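Side-chain contacts in HTPA Reductase (Selaginella moellendorffii, PDB 5U5N), which probably catalyses the NAD(P)H-dependent reduction of 4-hydroxy-tetrahydrodipicolinate to tetrahydrodipicolinate in lysine biosynthesis by the diaminopimelate pathway: residues L31-L36 with T70-V75; D63-V68 with C94-P99. One frame throughout, in Å; residues are numbered along the deposited sequence.

Contact 1: L31-L36 with T70-V75. With NAD (nicotinamide-adenine-dinucleotide), chain C.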
loop_
_atom_site.group_PDB
_atom_site.type_symbol
_atom_site.label_atom_id
_atom_site.label_comp_id
_atom_site.label_asym_id
_atom_site.label_seq_id
_atom_site.Cartn_x
_atom_site.Cartn_y
_atom_site.Cartn_z
ATOM N N LEU A 31 -5.952 29.491 -18.101
ATOM C CA LEU A 31 -7.332 29.615 -17.669
ATOM C C LEU A 31 -8.099 30.524 -18.636
ATOM O O LEU A 31 -7.801 31.730 -18.760
ATOM C CB LEU A 31 -7.400 30.209 -16.246
ATOM C CG LEU A 31 -8.777 30.391 -15.616
ATOM C CD1 LEU A 31 -9.423 29.060 -15.312
ATOM C CD2 LEU A 31 -8.733 31.232 -14.369
ATOM N N VAL A 32 -9.117 29.954 -19.275
ATOM C CA VAL A 32 -9.998 30.691 -20.181
ATOM C C VAL A 32 -10.735 31.720 -19.312
ATOM O O VAL A 32 -11.290 31.351 -18.288
ATOM C CB VAL A 32 -10.966 29.713 -20.878
ATOM C CG1 VAL A 32 -12.025 30.469 -21.660
ATOM C CG2 VAL A 32 -10.202 28.791 -21.808
ATOM N N PRO A 33 -10.716 33.030 -19.681
ATOM C CA PRO A 33 -11.304 34.025 -18.790
ATOM C C PRO A 33 -12.832 34.160 -18.949
ATOM O O PRO A 33 -13.376 35.280 -18.919
ATOM C CB PRO A 33 -10.585 35.296 -19.214
ATOM C CG PRO A 33 -10.467 35.132 -20.682
ATOM C CD PRO A 33 -10.180 33.671 -20.898
ATOM N N LEU A 34 -13.511 33.024 -19.088
ATOM C CA LEU A 34 -14.973 32.921 -19.036
ATOM C C LEU A 34 -15.355 31.737 -18.194
ATOM O O LEU A 34 -14.678 30.736 -18.207
ATOM C CB LEU A 34 -15.555 32.766 -20.436
ATOM C CG LEU A 34 -15.463 34.012 -21.306
ATOM C CD1 LEU A 34 -15.426 33.667 -22.763
ATOM C CD2 LEU A 34 -16.632 34.913 -21.042
ATOM N N SER A 35 -16.420 31.880 -17.428
ATOM C CA SER A 35 -16.957 30.833 -16.589
ATOM C C SER A 35 -18.481 30.921 -16.590
ATOM O O SER A 35 -19.063 31.961 -16.948
ATOM C CB SER A 35 -16.402 30.987 -15.170
ATOM O OG SER A 35 -16.739 29.863 -14.353
ATOM N N LEU A 36 -19.123 29.817 -16.233
ATOM C CA LEU A 36 -20.576 29.728 -16.151
ATOM C C LEU A 36 -20.912 29.477 -14.700
ATOM O O LEU A 36 -20.270 28.628 -14.039
ATOM C CB LEU A 36 -21.080 28.611 -17.056
ATOM C CG LEU A 36 -20.989 28.967 -18.535
ATOM C CD1 LEU A 36 -21.162 27.766 -19.424
ATOM C CD2 LEU A 36 -22.057 29.998 -18.909
ATOM N N THR A 70 -14.183 29.966 -30.224
ATOM C CA THR A 70 -13.462 30.713 -31.280
ATOM C C THR A 70 -12.048 31.201 -30.818
ATOM O O THR A 70 -11.123 31.216 -31.629
ATOM C CB THR A 70 -14.309 31.821 -31.988
ATOM O OG1 THR A 70 -14.733 32.794 -31.043
ATOM C CG2 THR A 70 -15.559 31.214 -32.699
ATOM N N GLU A 71 -11.866 31.552 -29.539
ATOM C CA GLU A 71 -10.530 31.954 -29.052
ATOM C C GLU A 71 -9.693 30.773 -28.530
ATOM O O GLU A 71 -8.490 30.816 -28.622
ATOM C CB GLU A 71 -10.606 33.087 -27.996
ATOM C CG GLU A 71 -10.970 34.466 -28.588
ATOM C CD GLU A 71 -10.379 35.689 -27.841
ATOM O OE1 GLU A 71 -9.422 35.516 -27.032
ATOM O OE2 GLU A 71 -10.877 36.825 -28.082
ATOM N N TYR A 72 -10.334 29.744 -27.985
ATOM C CA TYR A 72 -9.648 28.589 -27.365
ATOM C C TYR A 72 -10.248 27.276 -27.879
ATOM O O TYR A 72 -10.954 26.569 -27.135
ATOM C CB TYR A 72 -9.813 28.656 -25.862
ATOM C CG TYR A 72 -9.399 29.955 -25.253
ATOM C CD1 TYR A 72 -8.072 30.204 -24.933
ATOM C CD2 TYR A 72 -10.326 30.941 -24.991
ATOM C CE1 TYR A 72 -7.682 31.426 -24.400
ATOM C CE2 TYR A 72 -9.965 32.130 -24.407
ATOM C CZ TYR A 72 -8.639 32.378 -24.127
ATOM O OH TYR A 72 -8.298 33.571 -23.538
ATOM N N PRO A 73 -9.988 26.953 -29.162
ATOM C CA PRO A 73 -10.580 25.743 -29.747
ATOM C C PRO A 73 -10.259 24.446 -28.983
ATOM O O PRO A 73 -11.061 23.539 -28.989
ATOM C CB PRO A 73 -9.959 25.676 -31.151
ATOM C CG PRO A 73 -9.386 27.014 -31.414
ATOM C CD PRO A 73 -9.070 27.632 -30.093
ATOM N N ASN A 74 -9.103 24.379 -28.331
ATOM C CA ASN A 74 -8.673 23.167 -27.643
ATOM C C ASN A 74 -9.104 23.101 -26.196
ATOM O O ASN A 74 -8.592 22.252 -25.446
ATOM C CB ASN A 74 -7.157 23.042 -27.731
ATOM C CG ASN A 74 -6.673 23.090 -29.147
ATOM O OD1 ASN A 74 -7.270 22.481 -30.050
ATOM N ND2 ASN A 74 -5.601 23.852 -29.370
ATOM N N VAL A 75 -10.037 23.964 -25.796
ATOM C CA VAL A 75 -10.472 24.046 -24.422
ATOM C C VAL A 75 -10.969 22.699 -23.891
ATOM O O VAL A 75 -11.587 21.925 -24.624
ATOM C CB VAL A 75 -11.579 25.102 -24.227
ATOM C CG1 VAL A 75 -12.848 24.693 -24.942
ATOM C CG2 VAL A 75 -11.831 25.345 -22.744
HETATM P PA NAD C . -20.412 25.257 -4.148
HETATM O O1A NAD C . -21.851 25.236 -3.663
HETATM O O2A NAD C . -19.337 26.025 -3.405
HETATM O O5B NAD C . -20.351 25.755 -5.660
HETATM C C5B NAD C . -21.042 25.109 -6.711
HETATM C C4B NAD C . -21.325 26.190 -7.746
HETATM O O4B NAD C . -21.932 25.647 -8.918
HETATM C C3B NAD C . -22.252 27.290 -7.226
HETATM O O3B NAD C . -21.492 28.497 -7.035
HETATM C C2B NAD C . -23.374 27.388 -8.272
HETATM O O2B NAD C . -23.796 28.752 -8.502
HETATM C C1B NAD C . -22.766 26.662 -9.488
HETATM N N9A NAD C . -23.688 26.052 -10.484
HETATM C C8A NAD C . -24.859 25.427 -10.244
HETATM N N7A NAD C . -25.416 24.996 -11.399
HETATM C C5A NAD C . -24.592 25.333 -12.407
HETATM C C6A NAD C . -24.590 25.189 -13.880
HETATM N N6A NAD C . -25.605 24.566 -14.517
HETATM N N1A NAD C . -23.543 25.683 -14.577
HETATM C C2A NAD C . -22.518 26.317 -13.968
HETATM N N3A NAD C . -22.464 26.493 -12.626
HETATM C C4A NAD C . -23.450 26.027 -11.805
HETATM O O3 NAD C . -19.982 23.711 -4.346
HETATM P PN NAD C . -18.479 23.151 -4.105
HETATM O O1N NAD C . -18.238 23.260 -2.617
HETATM O O2N NAD C . -17.527 23.823 -5.076
HETATM O O5D NAD C . -18.686 21.633 -4.613
HETATM C C5D NAD C . -19.102 21.399 -5.954
HETATM C C4D NAD C . -19.341 19.926 -6.256
HETATM O O4D NAD C . -18.080 19.248 -6.307
HETATM C C3D NAD C . -20.198 19.200 -5.208
HETATM O O3D NAD C . -21.136 18.304 -5.829
HETATM C C2D NAD C . -19.185 18.423 -4.390
HETATM O O2D NAD C . -19.697 17.203 -3.852
HETATM C C1D NAD C . -18.117 18.114 -5.430
HETATM N N1N NAD C . -16.782 17.769 -4.898
HETATM C C2N NAD C . -16.164 16.728 -5.485
HETATM C C3N NAD C . -14.897 16.302 -5.095
HETATM C C7N NAD C . -14.241 15.113 -5.772
HETATM O O7N NAD C . -13.418 14.468 -5.142
HETATM N N7N NAD C . -14.547 14.746 -7.027
HETATM C C4N NAD C . -14.271 16.992 -4.055
HETATM C C5N NAD C . -14.915 18.068 -3.448
HETATM C C6N NAD C . -16.183 18.444 -3.890
#
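Val32 touches the ring of Tyr72 with both methyl groups. CG2 makes a CH-pi contact over one face, 3.9 Å from the ring centroid and 19° off the normal. It sits toward the rim, nearest to CG of Tyr72 at 3.7 Å. CG1 meets the CD2-CE2 side of the same ring, 3.8 Å from Tyr72 CE2. The valine and the tyrosine lie side by side and point opposite ways. With CG of Tyr72 anti to its own carbonyl carbon (chi1 -53°), the ring lies alongside Val32 and its hydroxyl end arrives at Pro33.

The other contacts are van der Waals. Pro33 CD is 3.2 Å from Tyr72 OH and 3.8 Å from Tyr72 CZ. Val32 CG2 also touches Val75 CG2 at 3.9 Å.

This is the N-terminal, Rossmann-type domain. The 31-36 segment leads into strand 34-37. The 70-75 segment ends helix 61-71 and turns toward strand 76-79. A type I turn from Tyr72 to Val75, closed by Val75 N to Tyr72 O, brings both residues to Val32. Replacing Tyr72 by an alanine would take away the ring, and would probably open a gap beside the Val32 methyls and leave Pro33 CD without its aromatic neighbour.

At the far end of the 31-36 segment, away from Tyr72, Leu36 O lies 3.2 Å from C2A of the NAD adenine. Val32 also packs on Val68 and Pro6.

Contact 2: D63-V68 with C94-P99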
loop_
_atom_site.group_PDB
_atom_site.type_symbol
_atom_site.label_atom_id
_atom_site.label_comp_id
_atom_site.label_asym_id
_atom_site.label_seq_id
_atom_site.Cartn_x
_atom_site.Cartn_y
_atom_site.Cartn_z
ATOM N N ASP A 63 -23.965 31.322 -26.050
ATOM C CA ASP A 63 -23.167 32.487 -26.480
ATOM C C ASP A 63 -21.753 32.347 -25.886
ATOM O O ASP A 63 -20.741 32.493 -26.576
ATOM C CB ASP A 63 -23.772 33.810 -25.987
ATOM C CG ASP A 63 -25.114 34.184 -26.670
ATOM O OD1 ASP A 63 -25.476 33.559 -27.704
ATOM O OD2 ASP A 63 -25.798 35.129 -26.162
ATOM N N VAL A 64 -21.712 32.056 -24.599
ATOM C CA VAL A 64 -20.458 31.933 -23.885
ATOM C C VAL A 64 -19.523 30.899 -24.560
ATOM O O VAL A 64 -18.369 31.198 -24.799
ATOM C CB VAL A 64 -20.708 31.626 -22.407
ATOM C CG1 VAL A 64 -19.454 31.117 -21.707
ATOM C CG2 VAL A 64 -21.250 32.859 -21.752
ATOM N N VAL A 65 -20.064 29.738 -24.921
ATOM C CA VAL A 65 -19.259 28.635 -25.463
ATOM C C VAL A 65 -18.771 28.925 -26.896
ATOM O O VAL A 65 -17.666 28.526 -27.245
ATOM C CB VAL A 65 -19.994 27.261 -25.322
ATOM C CG1 VAL A 65 -19.374 26.184 -26.182
ATOM C CG2 VAL A 65 -19.963 26.812 -23.881
ATOM N N LYS A 66 -19.571 29.628 -27.696
ATOM C CA LYS A 66 -19.136 30.099 -29.012
ATOM C C LYS A 66 -17.941 31.044 -28.897
ATOM O O LYS A 66 -17.058 31.066 -29.750
ATOM C CB LYS A 66 -20.277 30.850 -29.737
ATOM C CG LYS A 66 -19.960 31.271 -31.179
ATOM C CD LYS A 66 -19.583 30.117 -32.108
ATOM C CE LYS A 66 -20.621 28.989 -32.135
ATOM N NZ LYS A 66 -20.334 28.018 -33.213
ATOM N N GLU A 67 -17.963 31.862 -27.858
ATOM C CA GLU A 67 -16.891 32.800 -27.594
ATOM C C GLU A 67 -15.634 32.059 -27.131
ATOM O O GLU A 67 -14.531 32.355 -27.603
ATOM C CB GLU A 67 -17.343 33.806 -26.536
ATOM C CG GLU A 67 -16.477 35.055 -26.505
ATOM C CD GLU A 67 -16.869 36.040 -25.411
ATOM O OE1 GLU A 67 -15.915 36.638 -24.836
ATOM O OE2 GLU A 67 -18.098 36.234 -25.131
ATOM N N VAL A 68 -15.805 31.091 -26.231
ATOM C CA VAL A 68 -14.662 30.283 -25.759
ATOM C C VAL A 68 -14.082 29.484 -26.907
ATOM O O VAL A 68 -12.882 29.491 -27.107
ATOM C CB VAL A 68 -15.038 29.333 -24.607
ATOM C CG1 VAL A 68 -13.913 28.381 -24.287
ATOM C CG2 VAL A 68 -15.397 30.102 -23.355
ATOM N N CYS A 94 -21.420 17.280 -24.170
ATOM C CA CYS A 94 -21.360 16.247 -25.217
ATOM C C CYS A 94 -21.999 16.677 -26.544
ATOM O O CYS A 94 -21.474 16.353 -27.605
ATOM C CB CYS A 94 -21.997 14.945 -24.735
ATOM S SG CYS A 94 -21.108 14.134 -23.412
ATOM N N LYS A 95 -23.116 17.404 -26.486
ATOM C CA LYS A 95 -23.759 17.935 -27.692
ATOM C C LYS A 95 -22.828 18.886 -28.460
ATOM O O LYS A 95 -22.733 18.807 -29.672
ATOM C CB LYS A 95 -25.071 18.641 -27.340
ATOM C CG LYS A 95 -25.606 19.450 -28.495
ATOM C CD LYS A 95 -27.001 20.005 -28.282
ATOM C CE LYS A 95 -27.350 20.914 -29.441
ATOM N NZ LYS A 95 -28.811 21.155 -29.476
ATOM N N GLN A 96 -22.142 19.754 -27.725
ATOM C CA GLN A 96 -21.179 20.744 -28.261
ATOM C C GLN A 96 -19.774 20.188 -28.588
ATOM O O GLN A 96 -18.902 20.939 -29.025
ATOM C CB GLN A 96 -20.989 21.901 -27.245
ATOM C CG GLN A 96 -22.258 22.632 -26.795
ATOM C CD GLN A 96 -22.785 23.642 -27.799
ATOM O OE1 GLN A 96 -22.040 24.169 -28.617
ATOM N NE2 GLN A 96 -24.089 23.892 -27.752
ATOM N N GLY A 97 -19.529 18.903 -28.341
ATOM C CA GLY A 97 -18.211 18.323 -28.532
ATOM C C GLY A 97 -17.140 18.869 -27.599
ATOM O O GLY A 97 -15.978 18.871 -27.963
ATOM N N LEU A 98 -17.510 19.359 -26.414
ATOM C CA LEU A 98 -16.521 19.938 -25.519
ATOM C C LEU A 98 -15.959 18.816 -24.610
ATOM O O LEU A 98 -16.720 18.190 -23.849
ATOM C CB LEU A 98 -17.115 21.025 -24.641
ATOM C CG LEU A 98 -17.389 22.385 -25.292
ATOM C CD1 LEU A 98 -18.187 23.238 -24.305
ATOM C CD2 LEU A 98 -16.089 23.083 -25.727
ATOM N N PRO A 99 -14.635 18.571 -24.671
ATOM C CA PRO A 99 -14.092 17.592 -23.709
ATOM C C PRO A 99 -14.203 18.099 -22.286
ATOM O O PRO A 99 -14.040 19.281 -22.067
ATOM C CB PRO A 99 -12.618 17.436 -24.130
ATOM C CG PRO A 99 -12.320 18.590 -25.006
ATOM C CD PRO A 99 -13.614 19.066 -25.601
#
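Val65 has CG1 anti to its backbone N (chi1 165°), and this turns CG1 out of the helix toward Leu98. Leu98 has its CG anti to the carbonyl carbon (chi1 -76°) and an extended chi2 of 171°, which carries CD1 out to meet it. The two side chains meet end-on, methyl against methyl. CD1 of Leu98 settles on both branches of the valine, 3.7 Å from Val65 CG1 and 4.0 Å from Val65 CG2. This pair is purely apolar, and both residues are buried.

Gln96 adds a looser touch beside this pair. Bent at chi2, its chain passes Val65 at a slant, with OE1 at 4.1 Å from Val65 CG1. That is a van der Waals approach to a methyl group. No hydrogen bond joins the two segments, and the nearest CA atoms, those of Val65 and Gln96, are 8.6 Å apart. Side chains alone bridge the gap.

Gly97 ends helix 86-95 in a Schellman motif. It has a positive phi, and its N makes a weak 3.3 Å bond to Cys94 O. The chain leaves the helix here and runs on to Leu98, so Gln96 and Leu98, before and after the glycine, both point toward Val65.

Leu98 also packs on Ile69 and Val75, and Gln96 on Glu62. Pro99 is joined by a backbone bond to Val77 as the chain enters strand 100-102. Helix 61-71 thus packs against the loop between helix 86-95 and that strand, while its Val64 and Val68 touch strand 34-37.

Contacts 1 and 2 have their centres 9 Å apart, and both use helix 61-71. Contact 1 takes the end of this helix and the turn after it; contact 2 takes its middle. Along the chain the segments alternate: 31-36, 63-68, 70-75, 94-99. The contacts touch directly, with Leu34 CD1 3.6 Å from Val68 CG2 and Val75 CG1 3.7 Å from Leu98 CD2. Together they join the small mixed sheet of strand 34-37, through the helix, to loops that lead into strands 76-79 and 100-102 of the parallel sheet. All four segments lie in the N-terminal nucleotide-binding domain. Leu36 reaches the NAD adenine, while the side chain of Val65 stays about 10 Å from the nucleotide.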